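FACT complex subunit (Chaetomium thermophilum var. thermophilum, PDB 4KHB) probably acts within the FACT complex as a histone chaperone that reorganises nucleosomes, and is seen here as its Spt16D domain paired with Pob3N. Local coordinates at residues F47-I52 with N115-A120; I68-P73 with H91-L96. All coordinates share one frame; numbering follows the deposited sequence.

Contact 1: F47-I52 with N115-A120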
loop_
_atom_site.group_PDB
_atom_site.type_symbol
_atom_site.label_atom_id
_atom_site.label_comp_id
_atom_site.label_asym_id
_atom_site.label_seq_id
_atom_site.Cartn_x
_atom_site.Cartn_y
_atom_site.Cartn_z
ATOM N N PHE A 47 5.200 2.215 9.803
ATOM C CA PHE A 47 6.084 3.368 9.908
ATOM C C PHE A 47 6.516 3.519 11.360
ATOM O O PHE A 47 5.681 3.643 12.260
ATOM C CB PHE A 47 5.392 4.638 9.408
ATOM C CG PHE A 47 5.210 4.686 7.915
ATOM C CD1 PHE A 47 6.246 5.113 7.092
ATOM C CD2 PHE A 47 4.008 4.307 7.333
ATOM C CE1 PHE A 47 6.085 5.163 5.713
ATOM C CE2 PHE A 47 3.840 4.356 5.955
ATOM C CZ PHE A 47 4.881 4.782 5.145
ATOM N N HIS A 48 7.824 3.499 11.587
ATOM C CA HIS A 48 8.362 3.573 12.940
ATOM C C HIS A 48 8.190 4.980 13.495
ATOM O O HIS A 48 8.169 5.950 12.738
ATOM C CB HIS A 48 9.835 3.170 12.939
ATOM C CG HIS A 48 10.375 2.837 14.296
ATOM N ND1 HIS A 48 10.774 3.801 15.196
ATOM C CD2 HIS A 48 10.590 1.646 14.900
ATOM C CE1 HIS A 48 11.209 3.217 16.299
ATOM N NE2 HIS A 48 11.106 1.909 16.146
ATOM N N ILE A 49 8.059 5.088 14.815
ATOM C CA ILE A 49 7.814 6.376 15.455
ATOM C C ILE A 49 8.984 7.354 15.297
ATOM O O ILE A 49 8.787 8.573 15.282
ATOM C CB ILE A 49 7.465 6.203 16.952
ATOM C CG1 ILE A 49 6.879 7.493 17.527
ATOM C CG2 ILE A 49 8.690 5.792 17.740
ATOM C CD1 ILE A 49 5.519 7.843 16.974
ATOM N N ASN A 50 10.195 6.817 15.160
ATOM C CA ASN A 50 11.395 7.637 14.999
ATOM C C ASN A 50 11.452 8.315 13.632
ATOM O O ASN A 50 12.366 9.094 13.344
ATOM C CB ASN A 50 12.649 6.784 15.215
ATOM C CG ASN A 50 12.797 6.314 16.650
ATOM O OD1 ASN A 50 12.081 6.766 17.541
ATOM N ND2 ASN A 50 13.733 5.401 16.877
ATOM N N THR A 51 10.471 7.996 12.797
ATOM C CA THR A 51 10.389 8.493 11.433
ATOM C C THR A 51 9.366 9.634 11.369
ATOM O O THR A 51 9.335 10.412 10.409
ATOM C CB THR A 51 10.032 7.327 10.470
ATOM O OG1 THR A 51 10.951 7.299 9.371
ATOM C CG2 THR A 51 8.621 7.451 9.938
ATOM N N ILE A 52 8.566 9.752 12.426
ATOM C CA ILE A 52 7.423 10.668 12.452
ATOM C C ILE A 52 7.709 11.992 13.169
ATOM O O ILE A 52 8.282 12.012 14.258
ATOM C CB ILE A 52 6.195 9.979 13.101
ATOM C CG1 ILE A 52 5.647 8.899 12.165
ATOM C CG2 ILE A 52 5.099 10.988 13.416
ATOM C CD1 ILE A 52 4.731 7.902 12.845
ATOM N N ASN A 115 1.825 11.244 21.879
ATOM C CA ASN A 115 2.278 10.727 23.166
ATOM C C ASN A 115 3.432 9.739 23.000
ATOM O O ASN A 115 4.344 9.692 23.827
ATOM C CB ASN A 115 1.103 10.093 23.928
ATOM C CG ASN A 115 1.482 9.626 25.323
ATOM O OD1 ASN A 115 2.419 10.145 25.933
ATOM N ND2 ASN A 115 0.748 8.648 25.836
ATOM N N LEU A 116 3.377 8.947 21.931
ATOM C CA LEU A 116 4.464 8.042 21.573
ATOM C C LEU A 116 5.699 8.838 21.151
ATOM O O LEU A 116 6.830 8.472 21.476
ATOM C CB LEU A 116 4.032 7.098 20.444
ATOM C CG LEU A 116 3.472 5.733 20.860
ATOM C CD1 LEU A 116 2.976 4.936 19.663
ATOM C CD2 LEU A 116 4.522 4.943 21.614
ATOM N N LYS A 117 5.526 9.869 20.388
ATOM C CA LYS A 117 6.611 10.658 19.896
ATOM C C LYS A 117 7.431 11.306 20.973
ATOM O O LYS A 117 8.586 11.499 20.832
ATOM C CB LYS A 117 6.039 11.727 18.984
ATOM C CG LYS A 117 7.037 12.620 18.354
ATOM C CD LYS A 117 7.812 11.827 17.323
ATOM C CE LYS A 117 9.298 12.007 17.393
ATOM N NZ LYS A 117 9.957 10.923 16.679
ATOM N N ARG A 118 6.798 11.637 22.063
ATOM C CA ARG A 118 7.447 12.361 23.122
ATOM C C ARG A 118 8.395 11.508 23.967
ATOM O O ARG A 118 9.488 11.936 24.288
ATOM C CB ARG A 118 6.413 13.219 23.866
ATOM C CG ARG A 118 6.131 12.949 25.313
ATOM C CD ARG A 118 4.927 13.760 25.760
ATOM N NE ARG A 118 3.917 13.915 24.718
ATOM C CZ ARG A 118 2.653 14.277 24.925
ATOM N NH1 ARG A 118 1.831 14.395 23.895
ATOM N NH2 ARG A 118 2.208 14.532 26.154
ATOM N N GLU A 119 8.023 10.264 24.193
ATOM C CA GLU A 119 8.957 9.316 24.686
ATOM C C GLU A 119 10.046 9.110 23.699
ATOM O O GLU A 119 11.155 8.947 24.086
ATOM C CB GLU A 119 8.298 7.965 25.007
ATOM C CG GLU A 119 7.055 8.044 25.831
ATOM C CD GLU A 119 7.020 9.246 26.766
ATOM O OE1 GLU A 119 8.025 9.493 27.449
ATOM O OE2 GLU A 119 6.002 9.949 26.800
ATOM N N ALA A 120 9.724 9.056 22.428
ATOM C CA ALA A 120 10.747 8.774 21.429
ATOM C C ALA A 120 11.792 9.845 21.436
ATOM O O ALA A 120 12.932 9.545 21.188
ATOM C CB ALA A 120 10.191 8.584 20.044
#
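The ammonium group of K117 bridges two backbone carbonyls, I49 O in the 3-10 turn after strand 43-48 and I52 O where strand 52-60 begins, with NZ 3.0 Å from I49 O and 3.1 Å from I52 O. The bond to I52 O lies in the carbonyl plane and meets C=O at 158°, whereas at I49 O the donor stands tilted from the plane. I49 O takes a second bond, from I52 N, and the two donors reach it from opposite faces of the carbonyl. K117 sets off with CG anti to its backbone N (chi1 -178°), then bends at chi2 and chi3, which carries the amine from the flank of the helix to the turn.

Beside this polar grip, I49 lies against the helix: CD1 packs on L116 CB at 3.8 Å and CG2 on A120 CB at 3.9 Å, the two methyls reaching successive turns. N50 borders the patch, its OD1 3.6 Å from A120 CB.

Behind the first shell, H48 fixes the start of the turn: its ND1 accepts N50 N in the ring plane at 3.1 Å, and its O accepts T51 N. N34, in the loop before strand 35-40, touches both I49 and L116. The C-terminal end of this PH-like domain's long helix thus meets the turn through backbone acceptors and a small apolar patch. Segment 47-52 has no acidic side chain, and the lysine's charge is probably steadied by carbonyl dipoles.

Contact 2: I68-P73 with H91-L96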
loop_
_atom_site.group_PDB
_atom_site.type_symbol
_atom_site.label_atom_id
_atom_site.label_comp_id
_atom_site.label_asym_id
_atom_site.label_seq_id
_atom_site.Cartn_x
_atom_site.Cartn_y
_atom_site.Cartn_z
ATOM N N ILE A 68 -0.356 12.911 9.028
ATOM C CA ILE A 68 0.893 12.517 9.658
ATOM C C ILE A 68 2.077 13.098 8.886
ATOM O O ILE A 68 2.255 12.803 7.701
ATOM C CB ILE A 68 1.012 10.983 9.724
ATOM C CG1 ILE A 68 -0.152 10.395 10.529
ATOM C CG2 ILE A 68 2.342 10.576 10.336
ATOM C CD1 ILE A 68 -0.401 8.921 10.280
ATOM N N ASN A 69 2.878 13.926 9.552
ATOM C CA ASN A 69 4.087 14.477 8.943
ATOM C C ASN A 69 5.328 13.710 9.372
ATOM O O ASN A 69 5.489 13.376 10.548
ATOM C CB ASN A 69 4.244 15.974 9.249
ATOM C CG ASN A 69 3.148 16.816 8.624
ATOM O OD1 ASN A 69 3.121 17.015 7.409
ATOM N ND2 ASN A 69 2.245 17.324 9.452
ATOM N N PHE A 70 6.202 13.428 8.413
ATOM C CA PHE A 70 7.387 12.628 8.684
ATOM C C PHE A 70 8.651 13.482 8.764
ATOM O O PHE A 70 8.681 14.607 8.263
ATOM C CB PHE A 70 7.537 11.572 7.591
ATOM C CG PHE A 70 6.418 10.571 7.562
ATOM C CD1 PHE A 70 6.479 9.431 8.342
ATOM C CD2 PHE A 70 5.306 10.769 6.755
ATOM C CE1 PHE A 70 5.458 8.500 8.325
ATOM C CE2 PHE A 70 4.276 9.842 6.733
ATOM C CZ PHE A 70 4.353 8.707 7.518
ATOM N N LEU A 71 9.698 12.940 9.381
ATOM C CA LEU A 71 10.982 13.630 9.441
ATOM C C LEU A 71 11.756 13.453 8.140
ATOM O O LEU A 71 11.984 12.329 7.685
ATOM C CB LEU A 71 11.802 13.140 10.637
ATOM C CG LEU A 71 11.170 13.444 11.996
ATOM C CD1 LEU A 71 11.801 12.620 13.106
ATOM C CD2 LEU A 71 11.284 14.926 12.299
ATOM N N SER A 72 12.140 14.577 7.544
ATOM C CA SER A 72 12.837 14.592 6.267
ATOM C C SER A 72 13.682 15.853 6.198
ATOM O O SER A 72 13.462 16.786 6.971
ATOM C CB SER A 72 11.828 14.570 5.113
ATOM O OG SER A 72 10.599 15.160 5.500
ATOM N N PRO A 73 14.668 15.877 5.290
ATOM C CA PRO A 73 15.425 17.107 5.045
ATOM C C PRO A 73 14.490 18.282 4.765
ATOM O O PRO A 73 13.663 18.211 3.855
ATOM C CB PRO A 73 16.242 16.768 3.799
ATOM C CG PRO A 73 16.424 15.286 3.852
ATOM C CD PRO A 73 15.273 14.704 4.629
ATOM N N HIS A 91 15.082 9.515 -1.346
ATOM C CA HIS A 91 13.758 10.111 -1.418
ATOM C C HIS A 91 13.067 9.836 -0.089
ATOM O O HIS A 91 13.317 8.806 0.537
ATOM C CB HIS A 91 12.959 9.500 -2.573
ATOM C CG HIS A 91 13.632 9.611 -3.907
ATOM N ND1 HIS A 91 13.089 9.084 -5.060
ATOM C CD2 HIS A 91 14.795 10.200 -4.279
ATOM C CE1 HIS A 91 13.891 9.333 -6.079
ATOM N NE2 HIS A 91 14.933 10.010 -5.632
ATOM N N PHE A 92 12.196 10.742 0.343
ATOM C CA PHE A 92 11.502 10.576 1.616
ATOM C C PHE A 92 9.992 10.647 1.424
ATOM O O PHE A 92 9.507 11.351 0.533
ATOM C CB PHE A 92 11.934 11.665 2.610
ATOM C CG PHE A 92 13.282 11.429 3.241
ATOM C CD1 PHE A 92 14.456 11.631 2.526
ATOM C CD2 PHE A 92 13.369 11.033 4.571
ATOM C CE1 PHE A 92 15.694 11.420 3.122
ATOM C CE2 PHE A 92 14.600 10.824 5.173
ATOM C CZ PHE A 92 15.763 11.018 4.448
ATOM N N VAL A 93 9.250 9.919 2.253
ATOM C CA VAL A 93 7.823 10.172 2.395
ATOM C C VAL A 93 7.727 11.342 3.362
ATOM O O VAL A 93 8.213 11.244 4.491
ATOM C CB VAL A 93 7.073 8.944 2.967
ATOM C CG1 VAL A 93 5.580 9.221 3.065
ATOM C CG2 VAL A 93 7.330 7.713 2.116
ATOM N N ARG A 94 7.119 12.447 2.928
ATOM C CA ARG A 94 7.047 13.645 3.762
ATOM C C ARG A 94 5.781 13.641 4.608
ATOM O O ARG A 94 5.822 13.935 5.806
ATOM C CB ARG A 94 7.077 14.914 2.903
ATOM C CG ARG A 94 7.988 16.011 3.443
ATOM C CD ARG A 94 8.811 16.652 2.344
ATOM N NE ARG A 94 9.891 17.491 2.861
ATOM C CZ ARG A 94 10.251 18.648 2.314
ATOM N NH1 ARG A 94 9.580 19.117 1.269
ATOM N NH2 ARG A 94 11.245 19.360 2.831
ATOM N N SER A 95 4.658 13.303 3.976
ATOM C CA SER A 95 3.381 13.239 4.677
ATOM C C SER A 95 2.341 12.426 3.913
ATOM O O SER A 95 2.470 12.205 2.706
ATOM C CB SER A 95 2.838 14.648 4.929
ATOM O OG SER A 95 2.433 15.261 3.716
ATOM N N LEU A 96 1.315 11.980 4.633
ATOM C CA LEU A 96 0.128 11.394 4.020
ATOM C C LEU A 96 -1.119 11.771 4.818
ATOM O O LEU A 96 -1.052 11.964 6.037
ATOM C CB LEU A 96 0.261 9.875 3.858
ATOM C CG LEU A 96 0.952 9.041 4.932
ATOM C CD1 LEU A 96 0.030 8.828 6.109
ATOM C CD2 LEU A 96 1.409 7.712 4.349
#
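R94 O receives the backbone N of F70 at 2.7 Å, the shortest polar bond between the two antiparallel strands. Farther along, I68 N gives a bond of 3.2 Å to L96 O, while the return bond from L96 N to I68 O is weak. The R94 side chain reaches across to the loop that follows strand 63-70: NH2 bonds P73 O at 2.9 Å on a lone pair, though the acceptor sits out of the guanidinium plane, and NH1 forms a salt bridge with E147 of the POB3N chain.

P73 lies over the F92 ring, CD 3.6 Å from its centroid and 11° off the normal, a CH-pi contact; S72 CB lies 3.8 Å from F92 CB. With the F92 ring cut back to an alanine here, P73 CD is likely to lose the face beneath it, and S72 CB would keep only its contact with CB. F70 turns a ring edge toward L96 CG (3.9 Å from CE2), and the same CE2 touches V93 CG1.

N69 ND2 is bonded to N54 of strand 52-60, on the other side of strand 63-70. Strand 91-100 in turn pairs with a POB3N strand, so the sheet continues across the heterodimer interface, while I68 and L96 face L38 of strand 35-40.

In the fold
From the N terminus, the chain runs through strands 28-30, 35-40 and 43-48, then enters the turn of contact 1. Strands 52-60 and 63-70 follow, and a loop of 17 residues, partly unmodelled, leads from P73 to strand 91-100, where contact 2 closes it as an antiparallel pair. Helix 103-121 comes next and returns to the turn, so contact 1 closes the longer loop with contact 2 wholly within it. Their centres lie 13 Å apart, yet they touch: T51 O is 2.8 Å from L71 N, a probable hydrogen bond, and the F47 and F70 rings meet. Contact 1 ties the turn between the two sheets to the C-terminal helix; contact 2 pairs two strands within the second sheet.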